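Local coordinates for aquaporin AqpM (Methanothermobacter marburgensis str. Marburg, PDB 2F2B), which forms a tetrameric membrane channel that lets water cross in either direction under osmotic gradients and also passes some glycerol, at residues V85-W90 with G232-A237; R202-Y207 with N220-Y225. All blocks are in the same frame, centred on the assembly; numbering follows the deposited sequence.

Contact 1: V85-W90 with G232-A237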
ATOM      1  N   VAL A  85     -17.173  -8.404  16.012  1.00 11.88           N
ATOM      2  CA  VAL A  85     -17.985  -8.031  14.856  1.00 12.81           C
ATOM      3  C   VAL A  85     -19.313  -8.783  14.919  1.00 13.37           C
ATOM      4  O   VAL A  85     -20.377  -8.209  14.685  1.00 13.79           O
ATOM      5  CB  VAL A  85     -17.261  -8.368  13.529  1.00 14.32           C
ATOM      6  CG1 VAL A  85     -18.217  -8.199  12.345  1.00 14.71           C
ATOM      7  CG2 VAL A  85     -16.051  -7.452  13.364  1.00 14.63           C
ATOM      8  N   THR A  86     -19.241 -10.068  15.248  1.00 13.24           N
ATOM      9  CA  THR A  86     -20.439 -10.899  15.362  1.00 13.42           C
ATOM     10  C   THR A  86     -21.383 -10.297  16.405  1.00 14.42           C
ATOM     11  O   THR A  86     -22.586 -10.166  16.166  1.00 15.08           O
ATOM     12  CB  THR A  86     -20.067 -12.345  15.771  1.00 14.08           C
ATOM     13  OG1 THR A  86     -19.224 -12.921  14.766  1.00 12.10           O
ATOM     14  CG2 THR A  86     -21.321 -13.212  15.919  1.00 12.12           C
ATOM     15  N   ILE A  87     -20.833  -9.920  17.555  1.00 14.76           N
ATOM     16  CA  ILE A  87     -21.631  -9.327  18.626  1.00 15.89           C
ATOM     17  C   ILE A  87     -22.134  -7.940  18.222  1.00 16.42           C
ATOM     18  O   ILE A  87     -23.271  -7.571  18.520  1.00 16.18           O
ATOM     19  CB  ILE A  87     -20.812  -9.254  19.940  1.00 15.73           C
ATOM     20  CG1 ILE A  87     -20.562 -10.677  20.455  1.00 16.31           C
ATOM     21  CG2 ILE A  87     -21.549  -8.422  20.989  1.00 17.37           C
ATOM     22  CD1 ILE A  87     -19.631 -10.765  21.647  1.00 16.57           C
ATOM     23  N   GLY A  88     -21.290  -7.179  17.530  1.00 15.67           N
ATOM     24  CA  GLY A  88     -21.695  -5.859  17.082  1.00 15.38           C
ATOM     25  C   GLY A  88     -22.894  -5.929  16.151  1.00 15.18           C
ATOM     26  O   GLY A  88     -23.842  -5.150  16.285  1.00 15.91           O
ATOM     27  N   LEU A  89     -22.857  -6.863  15.204  1.00 14.14           N
ATOM     28  CA  LEU A  89     -23.951  -7.043  14.252  1.00 15.14           C
ATOM     29  C   LEU A  89     -25.208  -7.490  14.992  1.00 16.24           C
ATOM     30  O   LEU A  89     -26.315  -7.037  14.694  1.00 16.91           O
ATOM     31  CB  LEU A  89     -23.571  -8.089  13.198  1.00 14.96           C
ATOM     32  CG  LEU A  89     -22.434  -7.702  12.246  1.00 14.81           C
ATOM     33  CD1 LEU A  89     -22.013  -8.911  11.417  1.00 14.62           C
ATOM     34  CD2 LEU A  89     -22.890  -6.559  11.347  1.00 15.03           C
ATOM     35  N   TRP A  90     -25.028  -8.384  15.955  1.00 16.17           N
ATOM     36  CA  TRP A  90     -26.145  -8.881  16.752  1.00 17.80           C
ATOM     37  C   TRP A  90     -26.820  -7.743  17.523  1.00 18.40           C
ATOM     38  O   TRP A  90     -28.051  -7.674  17.587  1.00 19.11           O
ATOM     39  CB  TRP A  90     -25.650  -9.942  17.739  1.00 17.88           C
ATOM     40  CG  TRP A  90     -26.643 -10.269  18.818  1.00 21.28           C
ATOM     41  CD1 TRP A  90     -27.773 -11.030  18.696  1.00 22.13           C
ATOM     42  CD2 TRP A  90     -26.613  -9.807  20.173  1.00 22.96           C
ATOM     43  NE1 TRP A  90     -28.449 -11.070  19.896  1.00 23.22           N
ATOM     44  CE2 TRP A  90     -27.758 -10.328  20.819  1.00 23.82           C
ATOM     45  CE3 TRP A  90     -25.729  -9.000  20.906  1.00 23.40           C
ATOM     46  CZ2 TRP A  90     -28.044 -10.069  22.164  1.00 24.92           C
ATOM     47  CZ3 TRP A  90     -26.014  -8.742  22.246  1.00 26.15           C
ATOM     48  CH2 TRP A  90     -27.163  -9.278  22.860  1.00 25.73           C
ATOM     49  N   GLY A 232     -16.202  -1.307  21.895  1.00 14.60           N
ATOM     50  CA  GLY A 232     -16.019  -0.444  20.742  1.00 13.60           C
ATOM     51  C   GLY A 232     -16.946  -0.813  19.597  1.00 13.03           C
ATOM     52  O   GLY A 232     -17.531   0.062  18.960  1.00 14.13           O
ATOM     53  N   ALA A 233     -17.089  -2.108  19.332  1.00 12.42           N
ATOM     54  CA  ALA A 233     -17.946  -2.563  18.244  1.00 12.86           C
ATOM     55  C   ALA A 233     -19.416  -2.217  18.473  1.00 13.15           C
ATOM     56  O   ALA A 233     -20.085  -1.705  17.580  1.00 14.05           O
ATOM     57  CB  ALA A 233     -17.791  -4.074  18.044  1.00 12.12           C
ATOM     58  N   VAL A 234     -19.923  -2.502  19.667  1.00 13.80           N
ATOM     59  CA  VAL A 234     -21.318  -2.203  19.952  1.00 14.61           C
ATOM     60  C   VAL A 234     -21.566  -0.699  19.917  1.00 14.69           C
ATOM     61  O   VAL A 234     -22.566  -0.245  19.367  1.00 15.38           O
ATOM     62  CB  VAL A 234     -21.746  -2.789  21.317  1.00 14.41           C
ATOM     63  CG1 VAL A 234     -23.156  -2.329  21.667  1.00 15.06           C
ATOM     64  CG2 VAL A 234     -21.703  -4.312  21.249  1.00 14.57           C
ATOM     65  N   LEU A 235     -20.649   0.079  20.489  1.00 15.42           N
ATOM     66  CA  LEU A 235     -20.798   1.531  20.479  1.00 16.33           C
ATOM     67  C   LEU A 235     -20.867   2.056  19.045  1.00 15.92           C
ATOM     68  O   LEU A 235     -21.653   2.955  18.745  1.00 15.27           O
ATOM     69  CB  LEU A 235     -19.633   2.203  21.217  1.00 18.32           C
ATOM     70  CG  LEU A 235     -19.587   2.057  22.743  1.00 21.33           C
ATOM     71  CD1 LEU A 235     -18.358   2.774  23.291  1.00 22.81           C
ATOM     72  CD2 LEU A 235     -20.853   2.640  23.356  1.00 22.88           C
ATOM     73  N   ALA A 236     -20.048   1.490  18.160  1.00 14.13           N
ATOM     74  CA  ALA A 236     -20.026   1.909  16.756  1.00 13.29           C
ATOM     75  C   ALA A 236     -21.313   1.518  16.037  1.00 14.15           C
ATOM     76  O   ALA A 236     -21.871   2.303  15.268  1.00 14.57           O
ATOM     77  CB  ALA A 236     -18.818   1.286  16.039  1.00 14.42           C
ATOM     78  N   ALA A 237     -21.778   0.299  16.284  1.00 14.51           N
ATOM     79  CA  ALA A 237     -23.002  -0.182  15.653  1.00 15.53           C
ATOM     80  C   ALA A 237     -24.182   0.699  16.063  1.00 15.87           C
ATOM     81  O   ALA A 237     -24.984   1.105  15.222  1.00 15.27           O
ATOM     82  CB  ALA A 237     -23.259  -1.635  16.048  1.00 15.28           C
TER
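Gly88 faces Ala233, Val234 and Ala237 where the short helix that begins in the first NPA motif, Asn82-Pro83-Ala84, lies against the last membrane-spanning helix of the aquaporin fold. The axes of the two segments come within 8.2 Å at an angle of 32°, with the closest backbone approach at Gly88 and Val234. Small residues make this possible: Gly88 brings bare backbone to the interface, and its CA is 4.7 Å from that of Val234. The methyl of Ala233 points at this smooth patch, its CB 4.4 Å from Gly88 CA, while Val234 CG2 reaches the same CA from the neighbouring position at 4.4 Å. Two beta-branched side chains fill the flank. Ile87 and Val234 run at a slant to each other and meet through one branch each, Ile87 CG2 lying 4.1 Å from Val234 CG2. In Val234, CG2 sits beside the backbone N because CG1 takes the position opposite that N (chi1 173°). Ile87 offers its short branch here; the longer one leads away, and the side chain also packs on Ile104 of helix 100-122. On the other flank, Val85 and Leu89 turn from the interface to helix 143-166, so the short helix packs on that helix with one side and on helix 224-243 with another. No hydrogen bond joins the two segments, as expected of apolar surfaces fitted by shape. One polar atom does enter the seam: Gly88 O, hydrogen-bonded to Ser91 OG, also meets the methyl of Ala237, with CB 3.6 Å from the oxygen.

Contact 2: R202-Y207 with N220-Y225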
ATOM      1  N   ARG A 202      -8.450 -13.285  17.642  1.00 11.46           N
ATOM      2  CA  ARG A 202      -7.097 -13.027  17.155  1.00 11.59           C
ATOM      3  C   ARG A 202      -6.097 -12.952  18.310  1.00 12.54           C
ATOM      4  O   ARG A 202      -4.899 -13.177  18.124  1.00 12.42           O
ATOM      5  CB  ARG A 202      -7.080 -11.733  16.326  1.00 11.30           C
ATOM      6  CG  ARG A 202      -5.691 -11.220  15.946  1.00 11.45           C
ATOM      7  CD  ARG A 202      -5.225 -10.159  16.935  1.00 11.14           C
ATOM      8  NE  ARG A 202      -3.917  -9.595  16.597  1.00 11.41           N
ATOM      9  CZ  ARG A 202      -2.752 -10.144  16.928  1.00 12.09           C
ATOM     10  NH1 ARG A 202      -2.719 -11.282  17.608  1.00 13.10           N
ATOM     11  NH2 ARG A 202      -1.615  -9.548  16.595  1.00 10.55           N
ATOM     12  N   THR A 203      -6.589 -12.635  19.505  1.00 12.21           N
ATOM     13  CA  THR A 203      -5.721 -12.575  20.675  1.00 12.56           C
ATOM     14  C   THR A 203      -5.683 -13.952  21.343  1.00 12.75           C
ATOM     15  O   THR A 203      -4.629 -14.408  21.787  1.00 12.06           O
ATOM     16  CB  THR A 203      -6.210 -11.521  21.698  1.00 13.71           C
ATOM     17  OG1 THR A 203      -6.115 -10.212  21.117  1.00 13.22           O
ATOM     18  CG2 THR A 203      -5.350 -11.565  22.960  1.00 13.08           C
ATOM     19  N   PHE A 204      -6.834 -14.614  21.391  1.00 13.88           N
ATOM     20  CA  PHE A 204      -6.959 -15.944  21.996  1.00 14.33           C
ATOM     21  C   PHE A 204      -5.989 -16.983  21.421  1.00 14.05           C
ATOM     22  O   PHE A 204      -5.316 -17.702  22.169  1.00 13.89           O
ATOM     23  CB  PHE A 204      -8.393 -16.450  21.824  1.00 13.79           C
ATOM     24  CG  PHE A 204      -8.599 -17.871  22.275  1.00 15.66           C
ATOM     25  CD1 PHE A 204      -8.703 -18.179  23.627  1.00 17.51           C
ATOM     26  CD2 PHE A 204      -8.682 -18.905  21.343  1.00 16.67           C
ATOM     27  CE1 PHE A 204      -8.889 -19.501  24.049  1.00 18.75           C
ATOM     28  CE2 PHE A 204      -8.867 -20.227  21.751  1.00 19.18           C
ATOM     29  CZ  PHE A 204      -8.970 -20.523  23.108  1.00 17.73           C
ATOM     30  N   GLY A 205      -5.932 -17.072  20.095  1.00 13.17           N
ATOM     31  CA  GLY A 205      -5.057 -18.042  19.451  1.00 14.06           C
ATOM     32  C   GLY A 205      -3.611 -17.972  19.904  1.00 14.35           C
ATOM     33  O   GLY A 205      -3.056 -18.961  20.394  1.00 15.15           O
ATOM     34  N   PRO A 206      -2.958 -16.816  19.728  1.00 13.83           N
ATOM     35  CA  PRO A 206      -1.561 -16.643  20.135  1.00 14.21           C
ATOM     36  C   PRO A 206      -1.368 -16.849  21.643  1.00 14.55           C
ATOM     37  O   PRO A 206      -0.371 -17.427  22.071  1.00 14.71           O
ATOM     38  CB  PRO A 206      -1.256 -15.214  19.695  1.00 15.30           C
ATOM     39  CG  PRO A 206      -2.086 -15.083  18.449  1.00 14.91           C
ATOM     40  CD  PRO A 206      -3.400 -15.691  18.883  1.00 14.79           C
ATOM     41  N   TYR A 207      -2.318 -16.371  22.444  1.00 14.50           N
ATOM     42  CA  TYR A 207      -2.230 -16.534  23.898  1.00 14.67           C
ATOM     43  C   TYR A 207      -2.166 -18.014  24.260  1.00 15.71           C
ATOM     44  O   TYR A 207      -1.324 -18.432  25.057  1.00 16.44           O
ATOM     45  CB  TYR A 207      -3.445 -15.901  24.585  1.00 15.02           C
ATOM     46  CG  TYR A 207      -3.289 -14.437  24.950  1.00 14.50           C
ATOM     47  CD1 TYR A 207      -2.491 -13.577  24.188  1.00 14.33           C
ATOM     48  CD2 TYR A 207      -3.967 -13.906  26.047  1.00 13.68           C
ATOM     49  CE1 TYR A 207      -2.376 -12.223  24.517  1.00 14.06           C
ATOM     50  CE2 TYR A 207      -3.862 -12.563  26.381  1.00 15.05           C
ATOM     51  CZ  TYR A 207      -3.067 -11.725  25.615  1.00 14.77           C
ATOM     52  OH  TYR A 207      -2.970 -10.395  25.955  1.00 16.42           O
ATOM     53  N   ASN A 220      -3.719 -12.706  31.974  1.00 20.59           N
ATOM     54  CA  ASN A 220      -4.085 -11.621  32.873  1.00 21.73           C
ATOM     55  C   ASN A 220      -4.451 -10.354  32.098  1.00 21.06           C
ATOM     56  O   ASN A 220      -5.071  -9.439  32.642  1.00 20.64           O
ATOM     57  CB  ASN A 220      -2.924 -11.355  33.833  1.00 25.81           C
ATOM     58  CG  ASN A 220      -1.576 -11.685  33.216  1.00 30.38           C
ATOM     59  OD1 ASN A 220      -1.065 -10.948  32.374  1.00 34.46           O
ATOM     60  ND2 ASN A 220      -1.001 -12.814  33.621  1.00 34.72           N
ATOM     61  N   TYR A 221      -4.082 -10.314  30.821  1.00 19.48           N
ATOM     62  CA  TYR A 221      -4.372  -9.162  29.967  1.00 19.59           C
ATOM     63  C   TYR A 221      -5.546  -9.423  29.028  1.00 18.52           C
ATOM     64  O   TYR A 221      -6.059  -8.497  28.392  1.00 17.70           O
ATOM     65  CB  TYR A 221      -3.157  -8.815  29.099  1.00 19.55           C
ATOM     66  CG  TYR A 221      -1.912  -8.407  29.847  1.00 23.03           C
ATOM     67  CD1 TYR A 221      -1.876  -7.234  30.601  1.00 24.63           C
ATOM     68  CD2 TYR A 221      -0.751  -9.178  29.771  1.00 24.79           C
ATOM     69  CE1 TYR A 221      -0.712  -6.834  31.259  1.00 26.30           C
ATOM     70  CE2 TYR A 221       0.417  -8.789  30.424  1.00 27.52           C
ATOM     71  CZ  TYR A 221       0.429  -7.617  31.164  1.00 27.66           C
ATOM     72  OH  TYR A 221       1.587  -7.224  31.797  1.00 31.17           O
ATOM     73  N   TYR A 222      -5.974 -10.678  28.939  1.00 18.27           N
ATOM     74  CA  TYR A 222      -7.047 -11.039  28.022  1.00 16.83           C
ATOM     75  C   TYR A 222      -8.335 -10.218  28.114  1.00 16.70           C
ATOM     76  O   TYR A 222      -8.966  -9.961  27.088  1.00 15.98           O
ATOM     77  CB  TYR A 222      -7.365 -12.539  28.131  1.00 16.03           C
ATOM     78  CG  TYR A 222      -8.178 -13.059  26.960  1.00 16.33           C
ATOM     79  CD1 TYR A 222      -7.752 -12.848  25.646  1.00 16.12           C
ATOM     80  CD2 TYR A 222      -9.390 -13.725  27.160  1.00 16.73           C
ATOM     81  CE1 TYR A 222      -8.516 -13.278  24.560  1.00 14.70           C
ATOM     82  CE2 TYR A 222     -10.160 -14.162  26.080  1.00 16.67           C
ATOM     83  CZ  TYR A 222      -9.716 -13.931  24.783  1.00 16.01           C
ATOM     84  OH  TYR A 222     -10.479 -14.334  23.712  1.00 16.87           O
ATOM     85  N   SER A 223      -8.733  -9.800  29.316  1.00 16.49           N
ATOM     86  CA  SER A 223      -9.961  -9.014  29.455  1.00 16.18           C
ATOM     87  C   SER A 223      -9.910  -7.732  28.617  1.00 15.24           C
ATOM     88  O   SER A 223     -10.939  -7.245  28.147  1.00 16.12           O
ATOM     89  CB  SER A 223     -10.225  -8.674  30.930  1.00 17.00           C
ATOM     90  OG  SER A 223      -9.144  -7.961  31.500  1.00 19.48           O
ATOM     91  N   ILE A 224      -8.713  -7.187  28.432  1.00 14.63           N
ATOM     92  CA  ILE A 224      -8.540  -5.976  27.632  1.00 15.14           C
ATOM     93  C   ILE A 224      -9.033  -6.226  26.210  1.00 15.76           C
ATOM     94  O   ILE A 224      -9.742  -5.406  25.623  1.00 14.79           O
ATOM     95  CB  ILE A 224      -7.049  -5.579  27.535  1.00 16.00           C
ATOM     96  CG1 ILE A 224      -6.544  -5.099  28.895  1.00 16.25           C
ATOM     97  CG2 ILE A 224      -6.851  -4.509  26.457  1.00 16.53           C
ATOM     98  CD1 ILE A 224      -5.046  -4.890  28.939  1.00 16.32           C
ATOM     99  N   TYR A 225      -8.650  -7.381  25.677  1.00 14.94           N
ATOM    100  CA  TYR A 225      -8.969  -7.770  24.309  1.00 14.03           C
ATOM    101  C   TYR A 225     -10.324  -8.428  24.101  1.00 14.84           C
ATOM    102  O   TYR A 225     -10.654  -8.867  22.997  1.00 13.45           O
ATOM    103  CB  TYR A 225      -7.826  -8.646  23.797  1.00 13.47           C
ATOM    104  CG  TYR A 225      -6.507  -7.929  23.952  1.00 12.77           C
ATOM    105  CD1 TYR A 225      -6.186  -6.843  23.135  1.00 11.92           C
ATOM    106  CD2 TYR A 225      -5.624  -8.256  24.989  1.00 12.97           C
ATOM    107  CE1 TYR A 225      -5.030  -6.097  23.347  1.00 12.48           C
ATOM    108  CE2 TYR A 225      -4.464  -7.513  25.210  1.00 13.01           C
ATOM    109  CZ  TYR A 225      -4.175  -6.434  24.385  1.00 12.59           C
ATOM    110  OH  TYR A 225      -3.049  -5.679  24.602  1.00 12.99           O
TER
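Thr203 pushes its methyl group into a hollow walled by three tyrosine rings, Tyr207 of its own helix and Tyr222 and Tyr225 across the contact. CG2 lies 3.4 Å above the plane of the Tyr207 ring, toward its rim, and comes to the edge of the Tyr222 ring, 3.8 Å from Tyr222 CD1. The third wall is Tyr225, whose CD2 is 3.9 Å from Thr203 CG2. Threonine suits the spot because its other branch is polar: with OG1 beside the backbone N (chi1 -65°) and CG2 opposite it, the methyl points into the hollow while OG1, 3.5 Å from Tyr225 CB, hydrogen-bonds Ser197 and Thr135.

Tyr207 is the larger bump. Its hydroxyl end fits between Tyr221 and Tyr225, with OH 3.5 Å from Tyr221 CB and 3.3 Å from Tyr225 CE2, while the backbone N of Tyr222 meets the edge of the ring. The rings of Tyr207 and Tyr222 are turned 56° to each other. Tyr222 reaches across to the start of helix 200-214, bringing its OH 3.5 Å from Phe204 CB.

No hydrogen bond crosses between the segments, yet three phenol oxygens bond to backbone carbonyls: Tyr207 OH to Thr135, Tyr222 OH to Pro200 and Tyr225 OH to Ser194. Trp219 packs edge-to-face with both Tyr207 and Tyr222. Tyrosine thus supplies bulk for the packing and a polar tip for backbone carbonyls in a loop and at helix ends. The contact backs the half-helix that follows the second NPA motif, where Arg202 occupies the place of the selectivity-filter arginine of other aquaporins.

In the fold
From the N terminus, the chain passes through two long helices before reaching the first NPA motif and helix 83-91, whose residues 85-90 open contact 1. It then runs through helices 100-122, 143-166 and 175-194 to the second NPA motif. Helix 200-214 follows, and the short return to residues 220-225 closes contact 2, a local loop lying wholly within the much longer one that ends when residues 232-237 complete contact 1. Helix 224-243 serves both: the residues leading into it and its first turn meet helix 200-214, and its later turns meet helix 83-91. The contacts, with centres about 18 Å apart, do not touch; helix 224-243 packs against both NPA half-helices, one at each contact.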